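Side-chain contacts in peptide synthetase, module 7 (Actinoplanes teichomyceticus, PDB 4TX3), which probably takes part in nonribosomal peptide synthesis, through a domain of the condensation (CoA-dependent acyltransferase) family: residues A213-E218 with D281-T286; T219-D224 with M271-Y276; E396-F401 with A424-H429. All coordinates share one frame; numbering follows the deposited sequence.

Contact 1: A213-E218 with D281-T286; sequences AGIDQE and DLVIGT
Ile215 lies in the loop after helix 200-211 and packs against Val283 of strand 281-288. This strand pairs antiparallel with strand 306-313 and, through Gly285, also bonds Val363 and Leu365. The loop packs beside its start, within a fold of the condensation-domain family. The Ile215 side chain can be followed outward from the backbone. CB itself stays back from the strand. Its branch methyl CG2 sits beside the backbone N, opposite the carbonyl carbon, and does the touching. It meets CG2 of Val283 at 4.0 Å, methyl to methyl. The longer arm turns another way. With chi1 at 58°, CG1 is wedged between the backbone N and the carbonyl carbon. CD1 ends 4.6 Å from CG2 of Val283, so it adds little to the pair. The two side chains cross at about a right angle, and one methyl from each makes the touch. Ile215 and Val283 both also touch Arg311 of strand 306-313.

The rest of the contact is polar. Arg311 forms a salt bridge with OD2 of Asp281 and a hydrogen bond with O of Ala213, so it ties strand and loop together. Asp216 OD2 and Asp281 OD2 are 5.1 Å apart, and their like charges are probably eased by the arginine and by water. Gly214 has a positive phi, 86°, where a side chain would press on the preceding carbonyl O. A water bridges the two segments: it accepts from N of Asp216 at 3.0 Å and lies 2.8 Å from OD2 of Asp281, a weak bond.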
ATOM      1  N   ALA B 213      -0.387 -14.124  35.429  1.00 38.48           N
ATOM      2  CA  ALA B 213      -0.745 -14.558  36.783  1.00 38.33           C
ATOM      3  C   ALA B 213      -0.379 -13.540  37.867  1.00 38.16           C
ATOM      4  O   ALA B 213       0.798 -13.258  38.089  1.00 37.36           O
ATOM      5  CB  ALA B 213      -0.080 -15.878  37.087  1.00 38.05           C
ATOM      6  N   GLY B 214      -1.390 -12.991  38.534  1.00 39.45           N
ATOM      7  CA  GLY B 214      -1.174 -12.124  39.681  1.00 37.83           C
ATOM      8  C   GLY B 214      -0.930 -10.637  39.438  1.00 40.93           C
ATOM      9  O   GLY B 214      -0.334  -9.966  40.281  1.00 37.54           O
ATOM     10  N   ILE B 215      -1.382 -10.111  38.305  1.00 37.90           N
ATOM     11  CA  ILE B 215      -1.232  -8.682  38.044  1.00 42.28           C
ATOM     12  C   ILE B 215      -2.271  -7.912  38.831  1.00 41.38           C
ATOM     13  O   ILE B 215      -3.360  -8.417  39.065  1.00 44.58           O
ATOM     14  CB  ILE B 215      -1.378  -8.349  36.555  1.00 35.81           C
ATOM     15  CG1 ILE B 215      -2.740  -8.823  36.052  1.00 36.92           C
ATOM     16  CG2 ILE B 215      -0.250  -8.989  35.761  1.00 37.75           C
ATOM     17  CD1 ILE B 215      -2.993  -8.544  34.619  1.00 39.18           C
ATOM     18  N   ASP B 216      -1.944  -6.693  39.243  1.00 39.63           N
ATOM     19  CA  ASP B 216      -2.925  -5.850  39.926  1.00 42.42           C
ATOM     20  C   ASP B 216      -4.081  -5.508  38.994  1.00 42.54           C
ATOM     21  O   ASP B 216      -3.968  -5.692  37.781  1.00 46.78           O
ATOM     22  CB  ASP B 216      -2.268  -4.579  40.432  1.00 44.91           C
ATOM     23  CG  ASP B 216      -1.036  -4.860  41.251  1.00 53.74           C
ATOM     24  OD1 ASP B 216      -1.116  -5.700  42.178  1.00 54.35           O
ATOM     25  OD2 ASP B 216       0.019  -4.250  40.960  1.00 60.33           O
ATOM     26  N   GLN B 217      -5.185  -5.004  39.538  1.00 41.06           N
ATOM     27  CA  GLN B 217      -6.345  -4.740  38.690  1.00 45.65           C
ATOM     28  C   GLN B 217      -6.118  -3.441  37.924  1.00 47.49           C
ATOM     29  O   GLN B 217      -6.703  -3.218  36.861  1.00 45.86           O
ATOM     30  CB  GLN B 217      -7.642  -4.653  39.501  1.00 43.74           C
ATOM     31  CG  GLN B 217      -7.750  -3.416  40.391  1.00 56.77           C
ATOM     32  CD  GLN B 217      -9.085  -3.301  41.140  1.00 62.19           C
ATOM     33  OE1 GLN B 217      -9.816  -4.286  41.305  1.00 65.48           O
ATOM     34  NE2 GLN B 217      -9.397  -2.088  41.601  1.00 52.67           N
ATOM     35  N   GLU B 218      -5.245  -2.602  38.475  1.00 43.50           N
ATOM     36  CA  GLU B 218      -5.020  -1.254  37.986  1.00 40.95           C
ATOM     37  C   GLU B 218      -3.547  -0.918  37.980  1.00 41.11           C
ATOM     38  O   GLU B 218      -2.775  -1.523  38.708  1.00 41.34           O
ATOM     39  CB  GLU B 218      -5.743  -0.244  38.868  1.00 43.02           C
ATOM     40  CG  GLU B 218      -6.919   0.425  38.236  1.00 45.16           C
ATOM     41  CD  GLU B 218      -7.434   1.606  39.057  1.00 50.80           C
ATOM     42  OE1 GLU B 218      -6.615   2.288  39.726  1.00 52.25           O
ATOM     43  OE2 GLU B 218      -8.661   1.853  39.035  1.00 56.10           O
ATOM     44  N   ASP B 281       6.182  -3.953  38.596  1.00 33.71           N
ATOM     45  CA  ASP B 281       5.422  -4.985  37.896  1.00 34.61           C
ATOM     46  C   ASP B 281       4.362  -4.303  37.039  1.00 36.67           C
ATOM     47  O   ASP B 281       3.331  -3.847  37.540  1.00 35.40           O
ATOM     48  CB  ASP B 281       4.783  -5.970  38.892  1.00 37.95           C
ATOM     49  CG  ASP B 281       4.026  -7.123  38.198  1.00 50.11           C
ATOM     50  OD1 ASP B 281       4.350  -7.427  37.025  1.00 49.03           O
ATOM     51  OD2 ASP B 281       3.112  -7.732  38.825  1.00 47.18           O
ATOM     52  N   LEU B 282       4.620  -4.220  35.742  1.00 34.44           N
ATOM     53  CA  LEU B 282       3.821  -3.351  34.887  1.00 33.48           C
ATOM     54  C   LEU B 282       3.338  -4.070  33.652  1.00 33.08           C
ATOM     55  O   LEU B 282       4.038  -4.937  33.120  1.00 37.36           O
ATOM     56  CB  LEU B 282       4.629  -2.123  34.461  1.00 35.46           C
ATOM     57  CG  LEU B 282       5.072  -1.103  35.504  1.00 34.57           C
ATOM     58  CD1 LEU B 282       5.800   0.042  34.822  1.00 40.12           C
ATOM     59  CD2 LEU B 282       3.869  -0.564  36.225  1.00 40.56           C
ATOM     60  N   VAL B 283       2.140  -3.716  33.198  1.00 28.79           N
ATOM     61  CA  VAL B 283       1.661  -4.188  31.913  1.00 32.07           C
ATOM     62  C   VAL B 283       1.400  -2.992  31.007  1.00 28.65           C
ATOM     63  O   VAL B 283       0.596  -2.128  31.315  1.00 30.31           O
ATOM     64  CB  VAL B 283       0.384  -5.048  32.037  1.00 35.85           C
ATOM     65  CG1 VAL B 283      -0.095  -5.470  30.656  1.00 34.01           C
ATOM     66  CG2 VAL B 283       0.638  -6.275  32.896  1.00 28.34           C
ATOM     67  N   ILE B 284       2.124  -2.933  29.899  1.00 30.97           N
ATOM     68  CA  ILE B 284       1.879  -1.935  28.875  1.00 28.97           C
ATOM     69  C   ILE B 284       1.330  -2.607  27.637  1.00 32.49           C
ATOM     70  O   ILE B 284       1.954  -3.519  27.089  1.00 33.11           O
ATOM     71  CB  ILE B 284       3.140  -1.188  28.507  1.00 32.43           C
ATOM     72  CG1 ILE B 284       3.671  -0.441  29.736  1.00 29.91           C
ATOM     73  CG2 ILE B 284       2.856  -0.250  27.340  1.00 29.85           C
ATOM     74  CD1 ILE B 284       4.930   0.334  29.488  1.00 33.38           C
ATOM     75  N   GLY B 285       0.159  -2.160  27.200  1.00 28.86           N
ATOM     76  CA  GLY B 285      -0.499  -2.768  26.061  1.00 30.90           C
ATOM     77  C   GLY B 285      -0.310  -1.971  24.784  1.00 34.25           C
ATOM     78  O   GLY B 285       0.044  -0.786  24.804  1.00 34.92           O
ATOM     79  N   THR B 286      -0.546  -2.644  23.668  1.00 32.81           N
ATOM     80  CA  THR B 286      -0.469  -2.039  22.354  1.00 34.69           C
ATOM     81  C   THR B 286      -1.516  -2.673  21.440  1.00 36.09           C
ATOM     82  O   THR B 286      -1.991  -3.776  21.707  1.00 36.04           O
ATOM     83  CB  THR B 286       0.940  -2.198  21.734  1.00 37.85           C
ATOM     84  OG1 THR B 286       1.117  -1.232  20.690  1.00 39.58           O
ATOM     85  CG2 THR B 286       1.131  -3.599  21.169  1.00 35.23           C
TER
HETATM   86  O   HOH W   1       0.909  -5.966  38.458  1.00 41.55           O

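Contact 2: T219-D224 with M271-Y276; sequences TVLPFD and MLLTRY
Leu221 and Leu273 reach each other because both carry CG beside the backbone N, opposite the carbonyl carbon (chi1 -59° and -68°). Tyr276 has chi1 at -110°, away from the usual staggered positions, and its ring lies against Pro222. These two apolar pairs join the loop 219-224 to helix 261-278.

In the first pair, CD2 of Leu221 meets CD2 of Leu273 at 3.7 Å. The two side chains meet at a slant, and only these methyls come close. Leu273 also packs on Leu282 of the following strand, and Leu221 on Asp398.

In the second pair, the proline comes obliquely to the CD1-CE1 bond of the tyrosine ring. CG of Pro222 is 3.4 Å from CE1 of Tyr276, the closest approach of the contact. The same CG lies 3.6 Å from CD1 of Tyr276. CD of Pro222 comes to 3.8 Å from that CD1. The two side chains stand at about a right angle. Pro222 is the centre of an inverse gamma turn, closed by a bond from N of Phe223 to O of Leu221 at 2.8 Å. That same O of Leu221 lies over one face of the Phe223 ring, toward its rim.

Helix 429-448 borders the contact: Tyr276 touches Leu435 and Pro222 touches Thr431. Tyr276 thus works at both ends, with ring carbons against proline and a polar tip, OH, hydrogen-bonded to NH1 of Arg438 in helix 429-448. Between loop and helix 261-278 the chemistry is apolar, so close fit rather than directed bonds probably sets their spacing.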
ATOM      1  N   THR B 219      -3.170   0.070  37.174  1.00 39.54           N
ATOM      2  CA  THR B 219      -1.834   0.655  37.220  1.00 33.47           C
ATOM      3  C   THR B 219      -1.921   1.904  38.091  1.00 34.76           C
ATOM      4  O   THR B 219      -2.883   2.660  37.966  1.00 40.29           O
ATOM      5  CB  THR B 219      -1.320   1.016  35.797  1.00 36.96           C
ATOM      6  OG1 THR B 219      -1.400  -0.136  34.944  1.00 36.40           O
ATOM      7  CG2 THR B 219       0.130   1.516  35.832  1.00 31.87           C
ATOM      8  N   VAL B 220      -0.955   2.119  38.984  1.00 30.56           N
ATOM      9  CA  VAL B 220      -0.931   3.347  39.782  1.00 34.45           C
ATOM     10  C   VAL B 220      -0.488   4.530  38.938  1.00 32.41           C
ATOM     11  O   VAL B 220       0.617   4.531  38.408  1.00 39.78           O
ATOM     12  CB  VAL B 220       0.016   3.245  41.003  1.00 39.74           C
ATOM     13  CG1 VAL B 220       0.165   4.611  41.665  1.00 32.60           C
ATOM     14  CG2 VAL B 220      -0.504   2.249  41.991  1.00 31.52           C
ATOM     15  N   LEU B 221      -1.330   5.546  38.815  1.00 34.63           N
ATOM     16  CA  LEU B 221      -1.012   6.682  37.939  1.00 34.34           C
ATOM     17  C   LEU B 221      -1.339   7.999  38.642  1.00 34.24           C
ATOM     18  O   LEU B 221      -2.056   8.004  39.635  1.00 42.81           O
ATOM     19  CB  LEU B 221      -1.778   6.553  36.617  1.00 33.05           C
ATOM     20  CG  LEU B 221      -1.525   5.285  35.784  1.00 34.16           C
ATOM     21  CD1 LEU B 221      -2.690   5.015  34.845  1.00 35.01           C
ATOM     22  CD2 LEU B 221      -0.221   5.353  34.989  1.00 28.84           C
ATOM     23  N   PRO B 222      -0.815   9.127  38.153  1.00 36.72           N
ATOM     24  CA  PRO B 222      -1.079  10.352  38.924  1.00 38.75           C
ATOM     25  C   PRO B 222      -2.470  10.957  38.668  1.00 39.78           C
ATOM     26  O   PRO B 222      -2.591  12.005  38.004  1.00 38.46           O
ATOM     27  CB  PRO B 222       0.026  11.302  38.447  1.00 36.13           C
ATOM     28  CG  PRO B 222       0.262  10.883  37.032  1.00 38.42           C
ATOM     29  CD  PRO B 222       0.117   9.369  37.034  1.00 38.50           C
ATOM     30  N   PHE B 223      -3.502  10.310  39.207  1.00 33.82           N
ATOM     31  CA  PHE B 223      -4.884  10.735  38.977  1.00 41.32           C
ATOM     32  C   PHE B 223      -5.166  12.120  39.568  1.00 39.70           C
ATOM     33  O   PHE B 223      -4.546  12.511  40.551  1.00 43.77           O
ATOM     34  CB  PHE B 223      -5.871   9.723  39.569  1.00 40.66           C
ATOM     35  CG  PHE B 223      -5.781   8.342  38.968  1.00 40.60           C
ATOM     36  CD1 PHE B 223      -5.931   8.145  37.608  1.00 39.14           C
ATOM     37  CD2 PHE B 223      -5.569   7.233  39.779  1.00 41.41           C
ATOM     38  CE1 PHE B 223      -5.861   6.862  37.066  1.00 39.48           C
ATOM     39  CE2 PHE B 223      -5.486   5.958  39.239  1.00 41.99           C
ATOM     40  CZ  PHE B 223      -5.639   5.775  37.884  1.00 39.68           C
ATOM     41  N   ASP B 224      -6.086  12.861  38.961  1.00 36.58           N
ATOM     42  CA  ASP B 224      -6.551  14.120  39.535  1.00 37.48           C
ATOM     43  C   ASP B 224      -7.921  13.922  40.197  1.00 39.58           C
ATOM     44  O   ASP B 224      -8.341  14.731  41.025  1.00 41.44           O
ATOM     45  CB  ASP B 224      -6.628  15.218  38.466  1.00 37.54           C
ATOM     46  CG  ASP B 224      -5.261  15.730  38.053  1.00 40.29           C
ATOM     47  OD1 ASP B 224      -4.478  16.153  38.926  1.00 41.42           O
ATOM     48  OD2 ASP B 224      -4.953  15.697  36.848  1.00 39.60           O
ATOM     49  N   MET B 271      10.076   2.466  32.441  1.00 30.79           N
ATOM     50  CA  MET B 271      10.956   3.061  33.444  1.00 30.84           C
ATOM     51  C   MET B 271      10.325   4.328  34.000  1.00 33.21           C
ATOM     52  O   MET B 271      10.464   4.638  35.190  1.00 34.45           O
ATOM     53  CB  MET B 271      12.331   3.386  32.863  1.00 34.01           C
ATOM     54  CG  MET B 271      13.184   2.174  32.605  1.00 38.57           C
ATOM     55  SD  MET B 271      14.620   2.620  31.610  1.00 33.63           S
ATOM     56  CE  MET B 271      15.906   2.789  32.860  1.00 30.79           C
ATOM     57  N   LEU B 272       9.628   5.061  33.139  1.00 31.25           N
ATOM     58  CA  LEU B 272       9.002   6.299  33.567  1.00 29.56           C
ATOM     59  C   LEU B 272       7.890   6.015  34.553  1.00 30.86           C
ATOM     60  O   LEU B 272       7.750   6.714  35.553  1.00 33.34           O
ATOM     61  CB  LEU B 272       8.470   7.084  32.373  1.00 29.91           C
ATOM     62  CG  LEU B 272       7.730   8.391  32.668  1.00 33.11           C
ATOM     63  CD1 LEU B 272       8.603   9.393  33.430  1.00 29.93           C
ATOM     64  CD2 LEU B 272       7.222   8.995  31.385  1.00 29.62           C
ATOM     65  N   LEU B 273       7.102   4.982  34.282  1.00 32.87           N
ATOM     66  CA  LEU B 273       5.965   4.675  35.148  1.00 31.74           C
ATOM     67  C   LEU B 273       6.451   4.167  36.510  1.00 34.77           C
ATOM     68  O   LEU B 273       5.879   4.511  37.535  1.00 32.74           O
ATOM     69  CB  LEU B 273       5.029   3.662  34.482  1.00 27.84           C
ATOM     70  CG  LEU B 273       4.273   4.189  33.254  1.00 31.87           C
ATOM     71  CD1 LEU B 273       3.665   3.053  32.466  1.00 29.80           C
ATOM     72  CD2 LEU B 273       3.192   5.172  33.670  1.00 29.44           C
ATOM     73  N   THR B 274       7.510   3.360  36.524  1.00 32.70           N
ATOM     74  CA  THR B 274       8.094   2.935  37.786  1.00 35.12           C
ATOM     75  C   THR B 274       8.540   4.169  38.566  1.00 33.42           C
ATOM     76  O   THR B 274       8.292   4.285  39.752  1.00 36.10           O
ATOM     77  CB  THR B 274       9.291   1.981  37.583  1.00 37.83           C
ATOM     78  OG1 THR B 274       8.830   0.736  37.041  1.00 38.46           O
ATOM     79  CG2 THR B 274       9.973   1.708  38.911  1.00 32.80           C
ATOM     80  N   ARG B 275       9.172   5.100  37.867  1.00 34.65           N
ATOM     81  CA  ARG B 275       9.625   6.359  38.437  1.00 33.18           C
ATOM     82  C   ARG B 275       8.456   7.252  38.883  1.00 31.38           C
ATOM     83  O   ARG B 275       8.593   8.056  39.783  1.00 37.27           O
ATOM     84  CB  ARG B 275      10.493   7.072  37.400  1.00 35.62           C
ATOM     85  CG  ARG B 275      11.310   8.203  37.938  1.00 40.10           C
ATOM     86  CD  ARG B 275      12.397   7.737  38.900  1.00 41.91           C
ATOM     87  NE  ARG B 275      13.272   8.863  39.225  1.00 43.58           N
ATOM     88  CZ  ARG B 275      12.929   9.885  40.014  1.00 47.24           C
ATOM     89  NH1 ARG B 275      11.731   9.944  40.595  1.00 45.40           N
ATOM     90  NH2 ARG B 275      13.794  10.858  40.235  1.00 54.31           N
ATOM     91  N   TYR B 276       7.310   7.119  38.230  1.00 32.99           N
ATOM     92  CA  TYR B 276       6.114   7.853  38.631  1.00 32.23           C
ATOM     93  C   TYR B 276       5.437   7.271  39.863  1.00 41.85           C
ATOM     94  O   TYR B 276       4.554   7.926  40.457  1.00 36.31           O
ATOM     95  CB  TYR B 276       5.081   7.881  37.515  1.00 33.81           C
ATOM     96  CG  TYR B 276       4.902   9.247  36.887  1.00 34.99           C
ATOM     97  CD1 TYR B 276       3.805  10.037  37.192  1.00 34.39           C
ATOM     98  CD2 TYR B 276       5.819   9.732  35.979  1.00 31.47           C
ATOM     99  CE1 TYR B 276       3.633  11.271  36.612  1.00 35.83           C
ATOM    100  CE2 TYR B 276       5.668  10.967  35.409  1.00 35.01           C
ATOM    101  CZ  TYR B 276       4.579  11.733  35.718  1.00 36.96           C
ATOM    102  OH  TYR B 276       4.458  12.961  35.107  1.00 36.64           O
TER

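Contact 3: E396-F401 with A424-H429; sequences ELDLAF and ADLFDH. With SO4 (sulfate ion), chain G.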
ATOM      1  N   GLU B 396     -11.022   4.380  26.179  1.00 40.98           N
ATOM      2  CA  GLU B 396     -11.336   3.415  27.238  1.00 42.17           C
ATOM      3  C   GLU B 396     -10.154   3.240  28.181  1.00 38.44           C
ATOM      4  O   GLU B 396     -10.317   2.837  29.325  1.00 36.34           O
ATOM      5  CB  GLU B 396     -11.708   2.055  26.659  1.00 42.07           C
ATOM      6  CG  GLU B 396     -13.010   2.010  25.896  1.00 48.56           C
ATOM      7  CD  GLU B 396     -13.317   0.607  25.400  1.00 55.35           C
ATOM      8  OE1 GLU B 396     -12.539   0.096  24.558  1.00 54.96           O
ATOM      9  OE2 GLU B 396     -14.312   0.007  25.876  1.00 59.32           O
ATOM     10  N   LEU B 397      -8.962   3.522  27.668  1.00 40.19           N
ATOM     11  CA  LEU B 397      -7.734   3.468  28.450  1.00 38.78           C
ATOM     12  C   LEU B 397      -7.588   4.700  29.356  1.00 37.15           C
ATOM     13  O   LEU B 397      -8.229   5.735  29.138  1.00 37.77           O
ATOM     14  CB  LEU B 397      -6.534   3.362  27.512  1.00 32.88           C
ATOM     15  CG  LEU B 397      -6.389   2.089  26.681  1.00 30.99           C
ATOM     16  CD1 LEU B 397      -5.359   2.288  25.593  1.00 30.38           C
ATOM     17  CD2 LEU B 397      -6.005   0.914  27.549  1.00 30.66           C
ATOM     18  N   ASP B 398      -6.731   4.596  30.361  1.00 34.69           N
ATOM     19  CA  ASP B 398      -6.352   5.762  31.150  1.00 33.84           C
ATOM     20  C   ASP B 398      -5.412   6.663  30.350  1.00 37.19           C
ATOM     21  O   ASP B 398      -5.638   7.873  30.234  1.00 37.21           O
ATOM     22  CB  ASP B 398      -5.709   5.320  32.457  1.00 34.63           C
ATOM     23  CG  ASP B 398      -6.678   4.551  33.339  1.00 38.51           C
ATOM     24  OD1 ASP B 398      -7.795   4.237  32.862  1.00 36.32           O
ATOM     25  OD2 ASP B 398      -6.325   4.257  34.500  1.00 40.29           O
ATOM     26  N   LEU B 399      -4.368   6.063  29.782  1.00 35.28           N
ATOM     27  CA  LEU B 399      -3.421   6.792  28.945  1.00 35.52           C
ATOM     28  C   LEU B 399      -3.098   6.014  27.669  1.00 34.58           C
ATOM     29  O   LEU B 399      -3.024   4.787  27.674  1.00 32.19           O
ATOM     30  CB  LEU B 399      -2.129   7.087  29.719  1.00 33.30           C
ATOM     31  CG  LEU B 399      -2.306   7.731  31.098  1.00 33.93           C
ATOM     32  CD1 LEU B 399      -1.053   7.593  31.945  1.00 33.71           C
ATOM     33  CD2 LEU B 399      -2.699   9.181  30.944  1.00 32.93           C
ATOM     34  N   ALA B 400      -2.892   6.742  26.578  1.00 35.57           N
ATOM     35  CA  ALA B 400      -2.577   6.128  25.296  1.00 33.23           C
ATOM     36  C   ALA B 400      -1.631   7.022  24.509  1.00 34.63           C
ATOM     37  O   ALA B 400      -1.982   8.128  24.116  1.00 32.97           O
ATOM     38  CB  ALA B 400      -3.861   5.849  24.489  1.00 26.87           C
ATOM     39  N   PHE B 401      -0.423   6.525  24.286  1.00 36.41           N
ATOM     40  CA  PHE B 401       0.581   7.247  23.531  1.00 34.30           C
ATOM     41  C   PHE B 401       0.519   6.824  22.082  1.00 38.57           C
ATOM     42  O   PHE B 401       0.522   5.617  21.789  1.00 37.33           O
ATOM     43  CB  PHE B 401       1.980   6.977  24.083  1.00 34.70           C
ATOM     44  CG  PHE B 401       2.235   7.563  25.457  1.00 34.98           C
ATOM     45  CD1 PHE B 401       1.837   6.893  26.598  1.00 35.50           C
ATOM     46  CD2 PHE B 401       2.918   8.754  25.598  1.00 36.44           C
ATOM     47  CE1 PHE B 401       2.089   7.413  27.848  1.00 36.33           C
ATOM     48  CE2 PHE B 401       3.170   9.275  26.849  1.00 35.92           C
ATOM     49  CZ  PHE B 401       2.762   8.600  27.972  1.00 31.72           C
ATOM     50  N   ALA B 424     -10.055  12.214  30.372  1.00 42.61           N
ATOM     51  CA  ALA B 424     -10.232  13.512  31.031  1.00 45.37           C
ATOM     52  C   ALA B 424     -10.933  13.376  32.389  1.00 38.41           C
ATOM     53  O   ALA B 424     -10.806  14.243  33.244  1.00 38.18           O
ATOM     54  CB  ALA B 424     -10.991  14.470  30.124  1.00 36.58           C
ATOM     55  N   ASP B 425     -11.648  12.272  32.581  1.00 39.61           N
ATOM     56  CA  ASP B 425     -12.279  11.955  33.857  1.00 38.36           C
ATOM     57  C   ASP B 425     -11.266  11.847  34.986  1.00 41.00           C
ATOM     58  O   ASP B 425     -11.577  12.137  36.142  1.00 41.64           O
ATOM     59  CB  ASP B 425     -13.042  10.630  33.764  1.00 42.70           C
ATOM     60  CG  ASP B 425     -14.449  10.792  33.237  1.00 47.17           C
ATOM     61  OD1 ASP B 425     -14.794  11.898  32.771  1.00 52.98           O
ATOM     62  OD2 ASP B 425     -15.209   9.805  33.288  1.00 47.30           O
ATOM     63  N   LEU B 426     -10.063  11.400  34.636  1.00 39.51           N
ATOM     64  CA  LEU B 426      -9.040  11.045  35.608  1.00 37.58           C
ATOM     65  C   LEU B 426      -7.912  12.056  35.654  1.00 39.56           C
ATOM     66  O   LEU B 426      -7.291  12.248  36.697  1.00 42.43           O
ATOM     67  CB  LEU B 426      -8.454   9.667  35.289  1.00 38.29           C
ATOM     68  CG  LEU B 426      -9.398   8.468  35.180  1.00 40.45           C
ATOM     69  CD1 LEU B 426      -8.621   7.215  34.789  1.00 37.40           C
ATOM     70  CD2 LEU B 426     -10.162   8.245  36.469  1.00 37.30           C
ATOM     71  N   PHE B 427      -7.640  12.695  34.521  1.00 40.15           N
ATOM     72  CA  PHE B 427      -6.485  13.582  34.406  1.00 42.55           C
ATOM     73  C   PHE B 427      -6.829  14.980  33.904  1.00 44.03           C
ATOM     74  O   PHE B 427      -7.652  15.148  33.009  1.00 46.82           O
ATOM     75  CB  PHE B 427      -5.435  12.990  33.459  1.00 37.88           C
ATOM     76  CG  PHE B 427      -4.944  11.622  33.853  1.00 41.20           C
ATOM     77  CD1 PHE B 427      -4.031  11.464  34.893  1.00 38.74           C
ATOM     78  CD2 PHE B 427      -5.369  10.495  33.155  1.00 37.34           C
ATOM     79  CE1 PHE B 427      -3.560  10.205  35.240  1.00 38.14           C
ATOM     80  CE2 PHE B 427      -4.908   9.232  33.497  1.00 40.97           C
ATOM     81  CZ  PHE B 427      -4.000   9.085  34.542  1.00 42.02           C
ATOM     82  N   ASP B 428      -6.157  15.969  34.477  1.00 41.22           N
ATOM     83  CA  ASP B 428      -6.122  17.319  33.949  1.00 42.22           C
ATOM     84  C   ASP B 428      -5.055  17.443  32.868  1.00 45.73           C
ATOM     85  O   ASP B 428      -4.099  16.660  32.853  1.00 46.40           O
ATOM     86  CB  ASP B 428      -5.840  18.317  35.069  1.00 42.80           C
ATOM     87  CG  ASP B 428      -7.030  18.542  35.931  1.00 40.62           C
ATOM     88  OD1 ASP B 428      -8.139  18.548  35.368  1.00 45.67           O
ATOM     89  OD2 ASP B 428      -6.879  18.700  37.162  1.00 46.37           O
ATOM     90  N   HIS B 429      -5.202  18.439  31.994  1.00 46.58           N
ATOM     91  CA  HIS B 429      -4.288  18.650  30.867  1.00 42.81           C
ATOM     92  C   HIS B 429      -2.844  18.819  31.318  1.00 41.35           C
ATOM     93  O   HIS B 429      -1.933  18.350  30.633  1.00 41.98           O
ATOM     94  CB  HIS B 429      -4.712  19.874  30.048  1.00 43.86           C
ATOM     95  CG  HIS B 429      -3.899  20.092  28.808  1.00 42.69           C
ATOM     96  ND1 HIS B 429      -2.782  20.899  28.782  1.00 38.33           N
ATOM     97  CD2 HIS B 429      -4.041  19.606  27.552  1.00 42.67           C
ATOM     98  CE1 HIS B 429      -2.271  20.905  27.564  1.00 41.11           C
ATOM     99  NE2 HIS B 429      -3.019  20.132  26.796  1.00 46.39           N
TER
HETATM  100  S   SO4 G 502      -8.132  20.801  31.927  1.00 92.38           S
HETATM  101  O1  SO4 G 502      -8.949  21.103  30.739  1.00 90.31           O
HETATM  102  O2  SO4 G 502      -8.964  20.763  33.137  1.00 69.12           O
HETATM  103  O3  SO4 G 502      -7.495  19.492  31.747  1.00 66.70           O
HETATM  104  O4  SO4 G 502      -7.090  21.823  32.080  1.00 76.31           O
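Apolar packing centres on Phe427, whose ring meets Leu399. CG of Phe427 lies opposite its carbonyl carbon, beside the backbone N (chi1 -57°), which turns the ring toward Leu399. CD2 of Leu399 is 3.4 Å from CE2 of Phe427, and the side chains cross at about a right angle. CB of Leu426 sits over one face of the ring, toward the rim, and Phe223 meets the ring too. Put in place of Phe427, an alanine is likely to open a gap beside CD2 of Leu399 and leave Phe223 without its ring partner.

Mixed contacts lie next to it. O of Asp398 is 3.6 Å from CE2 of Phe427. CD1 of Leu426 lies 3.6 Å from CG of Asp398, so a methyl packs against the buried carboxylate. Arg227 meets its charge in a salt bridge through OD2.

The polar contact is with a sulfate, probably from the crystallisation liquor. N of His429 points at its O3 at 2.5 Å, so short that the geometry is doubtful.

The contact packs the start of strand 399-407 against the loop between strand 413-423 and helix 429-448. Strands 399-407 and 413-423 form an antiparallel hairpin inside a mixed sheet with strands 363-369 and 235-242.

In the fold
All three contacts lie in the condensation-type domain. Contact 2 is nested in the chain loop closed by contact 1, and contact 3 follows both. The centres of contacts 1 and 2 are about 13 Å apart, those of contacts 2 and 3 about 12 Å, and those of contacts 1 and 3 about 17 Å. Residues 213-224 run unbroken through contacts 1 and 2. Helix 261-278 leads straight into strand 281-288, and Ile284 CD1 lies 4.2 Å from Leu273 CD1. Asp224 carries the loop on to contact 3, with probable hydrogen bonds from its N to Leu426 O and from Asp428 N to its OD2. The long loop therefore links a strand, a helix and the loop between strand 413-423 and helix 429-448.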